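PDB 2YW6: DNA protection during starvation protein from Mycobacterium smegmatis, which probably oxidises iron(II) with hydrogen peroxide, stores the product as mineral inside a hollow dodecamer, and so protects DNA from hydroxyl radicals. Local coordinates for residues L21-H32 and V61-I72. Numbering follows the deposited sequence.
Sequences LQKQLSTYNDLH and VRGYADEVAERI
The imidazole of His32 lies between CG of Arg62 on one face, 3.7 Å from the ring centroid in a CH-pi contact, and the carbonyl O of Asn29 over the centre of the opposite face; Val61 CG1 lies at its edge. A second ring, that of Tyr28, has Gln24 O above one face toward the rim and Val68 CG2 at its edge, 3.4 Å from CE1. These rings line the antiparallel interface of helices 12-41 and 47-75, the first two long helices of the ferritin-like four-helix bundle; the axes of segments 21-32 and 61-72 approach to 8.7 Å, with their directions at 158°. Packing is knobs-into-holes: Tyr28 fits among Val61, Tyr64, Ala65 and Val68, Leu25 among Ala65, Val68, Ala69 and Ile72, and Val68 returns between Leu21, Gln24, Leu25 and Tyr28. With CG anti to the carbonyl carbon (chi1 -72°), Tyr28 reaches past Tyr64 CB, and the two phenol rings meet obliquely, planes at 47°. Tyr28 OH accepts a hydrogen bond from Gln24 NE2 (3.0 Å) and is hydrogen-bonded to His141 ND1, which links the pair to helix 132-155. At the far end Ile72 CG1 lies 3.5 Å from Leu21 CB, while Leu21 CD1 touches CB and CG of Arg71, whose guanidinium forms a salt bridge with Glu146 of a neighbouring subunit. Segment 61-72 also carries Asp66 and Glu70, probable iron ligands at a site shared between subunits. Beyond the His32 ring, one water joins its ND1, 2.6 Å away, to Arg62 NH2, from which it accepts a 2.8 Å hydrogen bond.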
ATOM      1  N   LEU B  21     -25.919 -12.462  24.443  1.00 37.11           N
ATOM      2  CA  LEU B  21     -24.652 -11.994  23.886  1.00 36.36           C
ATOM      3  C   LEU B  21     -23.485 -12.100  24.868  1.00 34.61           C
ATOM      4  O   LEU B  21     -22.370 -12.440  24.470  1.00 34.04           O
ATOM      5  CB  LEU B  21     -24.780 -10.559  23.371  1.00 34.02           C
ATOM      6  CG  LEU B  21     -25.656 -10.404  22.127  1.00 33.45           C
ATOM      7  CD1 LEU B  21     -25.776  -8.926  21.780  1.00 32.47           C
ATOM      8  CD2 LEU B  21     -25.057 -11.199  20.959  1.00 32.29           C
ATOM      9  N   GLN B  22     -23.739 -11.818  26.139  1.00 32.75           N
ATOM     10  CA  GLN B  22     -22.684 -11.910  27.140  1.00 33.16           C
ATOM     11  C   GLN B  22     -22.111 -13.323  27.149  1.00 34.86           C
ATOM     12  O   GLN B  22     -20.896 -13.510  27.255  1.00 32.33           O
ATOM     13  CB  GLN B  22     -23.224 -11.570  28.524  1.00 32.04           C
ATOM     14  CG  GLN B  22     -22.188 -11.696  29.612  1.00 29.96           C
ATOM     15  CD  GLN B  22     -21.039 -10.730  29.414  1.00 29.78           C
ATOM     16  OE1 GLN B  22     -21.249  -9.518  29.337  1.00 30.85           O
ATOM     17  NE2 GLN B  22     -19.818 -11.257  29.332  1.00 26.46           N
ATOM     18  N   LYS B  23     -22.992 -14.315  27.066  1.00 37.56           N
ATOM     19  CA  LYS B  23     -22.564 -15.711  27.025  1.00 38.74           C
ATOM     20  C   LYS B  23     -21.604 -15.849  25.847  1.00 39.30           C
ATOM     21  O   LYS B  23     -20.509 -16.392  25.977  1.00 36.35           O
ATOM     22  CB  LYS B  23     -23.758 -16.653  26.788  1.00 40.94           C
ATOM     23  CG  LYS B  23     -24.457 -17.168  28.027  1.00 45.57           C
ATOM     24  CD  LYS B  23     -25.223 -16.078  28.722  1.00 49.62           C
ATOM     25  CE  LYS B  23     -26.054 -16.645  29.860  1.00 52.16           C
ATOM     26  NZ  LYS B  23     -27.003 -15.625  30.399  1.00 52.19           N
ATOM     27  N   GLN B  24     -22.044 -15.359  24.692  1.00 37.90           N
ATOM     28  CA  GLN B  24     -21.248 -15.430  23.481  1.00 35.37           C
ATOM     29  C   GLN B  24     -19.913 -14.711  23.675  1.00 32.66           C
ATOM     30  O   GLN B  24     -18.864 -15.212  23.262  1.00 32.32           O
ATOM     31  CB  GLN B  24     -22.023 -14.814  22.314  1.00 34.78           C
ATOM     32  CG  GLN B  24     -21.502 -15.232  20.944  1.00 41.05           C
ATOM     33  CD  GLN B  24     -21.867 -16.669  20.568  1.00 42.31           C
ATOM     34  OE1 GLN B  24     -22.280 -17.469  21.418  1.00 43.61           O
ATOM     35  NE2 GLN B  24     -21.704 -17.001  19.292  1.00 40.98           N
ATOM     36  N   LEU B  25     -19.957 -13.544  24.309  1.00 30.09           N
ATOM     37  CA  LEU B  25     -18.758 -12.759  24.557  1.00 31.43           C
ATOM     38  C   LEU B  25     -17.697 -13.560  25.325  1.00 31.90           C
ATOM     39  O   LEU B  25     -16.518 -13.560  24.955  1.00 34.13           O
ATOM     40  CB  LEU B  25     -19.116 -11.499  25.350  1.00 28.90           C
ATOM     41  CG  LEU B  25     -18.247 -10.237  25.255  1.00 28.23           C
ATOM     42  CD1 LEU B  25     -18.226  -9.557  26.607  1.00 25.88           C
ATOM     43  CD2 LEU B  25     -16.827 -10.565  24.821  1.00 27.97           C
ATOM     44  N   SER B  26     -18.107 -14.233  26.395  1.00 32.18           N
ATOM     45  CA  SER B  26     -17.167 -15.011  27.189  1.00 33.86           C
ATOM     46  C   SER B  26     -16.622 -16.207  26.414  1.00 33.96           C
ATOM     47  O   SER B  26     -15.456 -16.579  26.575  1.00 34.52           O
ATOM     48  CB  SER B  26     -17.832 -15.481  28.487  1.00 34.10           C
ATOM     49  OG  SER B  26     -18.371 -14.374  29.189  1.00 34.62           O
ATOM     50  N   THR B  27     -17.461 -16.810  25.576  1.00 33.61           N
ATOM     51  CA  THR B  27     -17.039 -17.954  24.769  1.00 33.28           C
ATOM     52  C   THR B  27     -15.965 -17.533  23.774  1.00 33.20           C
ATOM     53  O   THR B  27     -15.005 -18.273  23.540  1.00 33.34           O
ATOM     54  CB  THR B  27     -18.210 -18.561  23.980  1.00 34.37           C
ATOM     55  OG1 THR B  27     -19.086 -19.241  24.882  1.00 35.06           O
ATOM     56  CG2 THR B  27     -17.699 -19.543  22.926  1.00 33.59           C
ATOM     57  N   TYR B  28     -16.140 -16.353  23.178  1.00 34.62           N
ATOM     58  CA  TYR B  28     -15.170 -15.833  22.224  1.00 35.77           C
ATOM     59  C   TYR B  28     -13.854 -15.530  22.923  1.00 36.54           C
ATOM     60  O   TYR B  28     -12.792 -15.936  22.454  1.00 40.78           O
ATOM     61  CB  TYR B  28     -15.696 -14.563  21.556  1.00 34.35           C
ATOM     62  CG  TYR B  28     -16.812 -14.788  20.550  1.00 30.88           C
ATOM     63  CD1 TYR B  28     -17.571 -13.713  20.066  1.00 27.98           C
ATOM     64  CD2 TYR B  28     -17.077 -16.064  20.038  1.00 29.41           C
ATOM     65  CE1 TYR B  28     -18.568 -13.909  19.101  1.00 29.18           C
ATOM     66  CE2 TYR B  28     -18.067 -16.271  19.077  1.00 28.56           C
ATOM     67  CZ  TYR B  28     -18.808 -15.191  18.608  1.00 28.54           C
ATOM     68  OH  TYR B  28     -19.790 -15.398  17.668  1.00 26.05           O
ATOM     69  N   ASN B  29     -13.918 -14.825  24.048  1.00 36.09           N
ATOM     70  CA  ASN B  29     -12.697 -14.496  24.773  1.00 36.12           C
ATOM     71  C   ASN B  29     -11.950 -15.775  25.134  1.00 36.70           C
ATOM     72  O   ASN B  29     -10.737 -15.899  24.887  1.00 33.15           O
ATOM     73  CB  ASN B  29     -13.010 -13.713  26.049  1.00 37.26           C
ATOM     74  CG  ASN B  29     -13.496 -12.306  25.765  1.00 37.56           C
ATOM     75  OD1 ASN B  29     -13.259 -11.767  24.692  1.00 39.99           O
ATOM     76  ND2 ASN B  29     -14.162 -11.698  26.739  1.00 39.31           N
ATOM     77  N   ASP B  30     -12.680 -16.725  25.713  1.00 36.29           N
ATOM     78  CA  ASP B  30     -12.094 -17.998  26.103  1.00 35.12           C
ATOM     79  C   ASP B  30     -11.551 -18.674  24.850  1.00 33.86           C
ATOM     80  O   ASP B  30     -10.498 -19.320  24.878  1.00 34.94           O
ATOM     81  CB  ASP B  30     -13.155 -18.881  26.764  1.00 37.92           C
ATOM     82  CG  ASP B  30     -12.561 -20.105  27.455  1.00 43.14           C
ATOM     83  OD1 ASP B  30     -11.319 -20.249  27.466  1.00 43.14           O
ATOM     84  OD2 ASP B  30     -13.339 -20.925  27.989  1.00 44.53           O
ATOM     85  N   LEU B  31     -12.258 -18.484  23.738  1.00 32.43           N
ATOM     86  CA  LEU B  31     -11.863 -19.085  22.474  1.00 30.92           C
ATOM     87  C   LEU B  31     -10.576 -18.560  21.888  1.00 31.47           C
ATOM     88  O   LEU B  31      -9.708 -19.355  21.509  1.00 32.31           O
ATOM     89  CB  LEU B  31     -12.969 -18.946  21.437  1.00 25.96           C
ATOM     90  CG  LEU B  31     -12.746 -19.711  20.121  1.00 24.01           C
ATOM     91  CD1 LEU B  31     -12.218 -21.124  20.367  1.00 19.42           C
ATOM     92  CD2 LEU B  31     -14.068 -19.760  19.369  1.00 21.43           C
ATOM     93  N   HIS B  32     -10.417 -17.241  21.807  1.00 33.53           N
ATOM     94  CA  HIS B  32      -9.179 -16.750  21.227  1.00 36.75           C
ATOM     95  C   HIS B  32      -7.993 -16.955  22.171  1.00 36.88           C
ATOM     96  O   HIS B  32      -6.858 -17.070  21.725  1.00 38.71           O
ATOM     97  CB  HIS B  32      -9.316 -15.293  20.713  1.00 39.65           C
ATOM     98  CG  HIS B  32      -9.491 -14.251  21.774  1.00 41.30           C
ATOM     99  ND1 HIS B  32      -8.485 -13.898  22.651  1.00 41.11           N
ATOM    100  CD2 HIS B  32     -10.528 -13.421  22.043  1.00 40.13           C
ATOM    101  CE1 HIS B  32      -8.894 -12.897  23.408  1.00 41.54           C
ATOM    102  NE2 HIS B  32     -10.133 -12.588  23.057  1.00 39.97           N
ATOM    103  N   VAL B  61     -11.997 -14.124  15.635  1.00 31.15           N
ATOM    104  CA  VAL B  61     -12.672 -14.304  16.919  1.00 33.00           C
ATOM    105  C   VAL B  61     -12.497 -13.092  17.853  1.00 32.01           C
ATOM    106  O   VAL B  61     -13.439 -12.691  18.538  1.00 33.39           O
ATOM    107  CB  VAL B  61     -12.170 -15.615  17.603  1.00 28.04           C
ATOM    108  CG1 VAL B  61     -12.693 -15.728  19.044  1.00 19.90           C
ATOM    109  CG2 VAL B  61     -12.612 -16.838  16.755  1.00 19.75           C
ATOM    110  N   ARG B  62     -11.296 -12.517  17.880  1.00 31.33           N
ATOM    111  CA  ARG B  62     -11.025 -11.337  18.705  1.00 32.40           C
ATOM    112  C   ARG B  62     -11.931 -10.191  18.253  1.00 32.45           C
ATOM    113  O   ARG B  62     -12.464  -9.420  19.065  1.00 28.60           O
ATOM    114  CB  ARG B  62      -9.563 -10.909  18.549  1.00 30.23           C
ATOM    115  CG  ARG B  62      -8.614 -11.607  19.492  1.00 26.06           C
ATOM    116  CD  ARG B  62      -7.152 -11.333  19.127  1.00 26.01           C
ATOM    117  NE  ARG B  62      -6.239 -11.912  20.117  1.00 23.52           N
ATOM    118  CZ  ARG B  62      -4.910 -11.922  20.006  1.00 25.02           C
ATOM    119  NH1 ARG B  62      -4.332 -11.386  18.943  1.00 25.85           N
ATOM    120  NH2 ARG B  62      -4.151 -12.480  20.952  1.00 25.09           N
ATOM    121  N   GLY B  63     -12.080 -10.078  16.936  1.00 32.11           N
ATOM    122  CA  GLY B  63     -12.915  -9.038  16.364  1.00 30.58           C
ATOM    123  C   GLY B  63     -14.366  -9.317  16.666  1.00 29.77           C
ATOM    124  O   GLY B  63     -15.149  -8.395  16.849  1.00 27.03           O
ATOM    125  N   TYR B  64     -14.734 -10.591  16.712  1.00 31.21           N
ATOM    126  CA  TYR B  64     -16.118 -10.931  17.017  1.00 33.70           C
ATOM    127  C   TYR B  64     -16.420 -10.550  18.472  1.00 34.00           C
ATOM    128  O   TYR B  64     -17.559 -10.215  18.807  1.00 33.64           O
ATOM    129  CB  TYR B  64     -16.388 -12.433  16.810  1.00 34.88           C
ATOM    130  CG  TYR B  64     -16.321 -12.921  15.375  1.00 36.22           C
ATOM    131  CD1 TYR B  64     -16.347 -12.030  14.298  1.00 36.12           C
ATOM    132  CD2 TYR B  64     -16.306 -14.287  15.094  1.00 35.64           C
ATOM    133  CE1 TYR B  64     -16.358 -12.490  12.983  1.00 34.58           C
ATOM    134  CE2 TYR B  64     -16.320 -14.755  13.793  1.00 36.67           C
ATOM    135  CZ  TYR B  64     -16.351 -13.858  12.737  1.00 37.84           C
ATOM    136  OH  TYR B  64     -16.381 -14.340  11.437  1.00 37.10           O
ATOM    137  N   ALA B  65     -15.401 -10.611  19.330  1.00 33.86           N
ATOM    138  CA  ALA B  65     -15.578 -10.258  20.730  1.00 35.19           C
ATOM    139  C   ALA B  65     -15.895  -8.768  20.812  1.00 37.13           C
ATOM    140  O   ALA B  65     -16.760  -8.342  21.595  1.00 36.50           O
ATOM    141  CB  ALA B  65     -14.319 -10.574  21.525  1.00 35.32           C
ATOM    142  N   ASP B  66     -15.201  -7.976  19.996  1.00 37.06           N
ATOM    143  CA  ASP B  66     -15.439  -6.539  19.985  1.00 36.94           C
ATOM    144  C   ASP B  66     -16.863  -6.244  19.543  1.00 35.47           C
ATOM    145  O   ASP B  66     -17.561  -5.469  20.193  1.00 31.80           O
ATOM    146  CB  ASP B  66     -14.443  -5.834  19.072  1.00 39.95           C
ATOM    147  CG  ASP B  66     -13.093  -5.678  19.717  1.00 46.42           C
ATOM    148  OD1 ASP B  66     -12.185  -5.085  19.095  1.00 52.15           O
ATOM    149  OD2 ASP B  66     -12.936  -6.153  20.856  1.00 51.03           O
ATOM    150  N   GLU B  67     -17.279  -6.866  18.436  1.00 35.13           N
ATOM    151  CA  GLU B  67     -18.630  -6.709  17.882  1.00 32.96           C
ATOM    152  C   GLU B  67     -19.677  -7.085  18.936  1.00 31.18           C
ATOM    153  O   GLU B  67     -20.511  -6.268  19.322  1.00 31.26           O
ATOM    154  CB  GLU B  67     -18.787  -7.600  16.638  1.00 32.79           C
ATOM    155  CG  GLU B  67     -18.201  -6.987  15.373  1.00 38.64           C
ATOM    156  CD  GLU B  67     -17.792  -8.000  14.305  1.00 38.45           C
ATOM    157  OE1 GLU B  67     -18.512  -8.995  14.072  1.00 38.36           O
ATOM    158  OE2 GLU B  67     -16.735  -7.782  13.678  1.00 40.43           O
ATOM    159  N   VAL B  68     -19.618  -8.326  19.406  1.00 30.10           N
ATOM    160  CA  VAL B  68     -20.549  -8.781  20.416  1.00 29.21           C
ATOM    161  C   VAL B  68     -20.563  -7.834  21.622  1.00 28.27           C
ATOM    162  O   VAL B  68     -21.633  -7.461  22.105  1.00 30.11           O
ATOM    163  CB  VAL B  68     -20.203 -10.217  20.860  1.00 25.71           C
ATOM    164  CG1 VAL B  68     -21.027 -10.624  22.049  1.00 24.43           C
ATOM    165  CG2 VAL B  68     -20.492 -11.173  19.719  1.00 28.24           C
ATOM    166  N   ALA B  69     -19.383  -7.427  22.089  1.00 28.08           N
ATOM    167  CA  ALA B  69     -19.297  -6.531  23.233  1.00 29.82           C
ATOM    168  C   ALA B  69     -19.916  -5.174  22.934  1.00 32.12           C
ATOM    169  O   ALA B  69     -20.700  -4.656  23.723  1.00 33.72           O
ATOM    170  CB  ALA B  69     -17.852  -6.360  23.668  1.00 26.10           C
ATOM    171  N   GLU B  70     -19.576  -4.585  21.800  1.00 34.66           N
ATOM    172  CA  GLU B  70     -20.154  -3.292  21.489  1.00 36.26           C
ATOM    173  C   GLU B  70     -21.677  -3.372  21.276  1.00 36.06           C
ATOM    174  O   GLU B  70     -22.382  -2.370  21.409  1.00 34.17           O
ATOM    175  CB  GLU B  70     -19.445  -2.686  20.281  1.00 37.52           C
ATOM    176  CG  GLU B  70     -17.941  -2.615  20.499  1.00 44.67           C
ATOM    177  CD  GLU B  70     -17.265  -1.493  19.738  1.00 46.55           C
ATOM    178  OE1 GLU B  70     -17.797  -1.069  18.683  1.00 49.23           O
ATOM    179  OE2 GLU B  70     -16.188  -1.047  20.190  1.00 46.38           O
ATOM    180  N   ARG B  71     -22.178  -4.566  20.972  1.00 35.97           N
ATOM    181  CA  ARG B  71     -23.608  -4.751  20.757  1.00 35.20           C
ATOM    182  C   ARG B  71     -24.311  -4.817  22.121  1.00 34.54           C
ATOM    183  O   ARG B  71     -25.438  -4.350  22.274  1.00 35.68           O
ATOM    184  CB  ARG B  71     -23.861  -6.030  19.940  1.00 35.36           C
ATOM    185  CG  ARG B  71     -25.322  -6.272  19.546  1.00 33.55           C
ATOM    186  CD  ARG B  71     -25.903  -5.086  18.774  1.00 35.28           C
ATOM    187  NE  ARG B  71     -27.301  -5.293  18.388  1.00 34.08           N
ATOM    188  CZ  ARG B  71     -28.086  -4.351  17.871  1.00 34.12           C
ATOM    189  NH1 ARG B  71     -27.626  -3.127  17.660  1.00 35.61           N
ATOM    190  NH2 ARG B  71     -29.341  -4.631  17.559  1.00 35.62           N
ATOM    191  N   ILE B  72     -23.636  -5.384  23.114  1.00 35.18           N
ATOM    192  CA  ILE B  72     -24.207  -5.460  24.451  1.00 36.04           C
ATOM    193  C   ILE B  72     -24.351  -4.026  24.984  1.00 35.83           C
ATOM    194  O   ILE B  72     -25.412  -3.640  25.474  1.00 39.70           O
ATOM    195  CB  ILE B  72     -23.314  -6.314  25.394  1.00 32.00           C
ATOM    196  CG1 ILE B  72     -23.361  -7.787  24.951  1.00 26.36           C
ATOM    197  CG2 ILE B  72     -23.770  -6.162  26.850  1.00 27.31           C
ATOM    198  CD1 ILE B  72     -22.441  -8.712  25.732  1.00 23.02           C
TER
HETATM  199  O   HOH W   1      -5.863 -13.579  22.819  1.00 38.26           O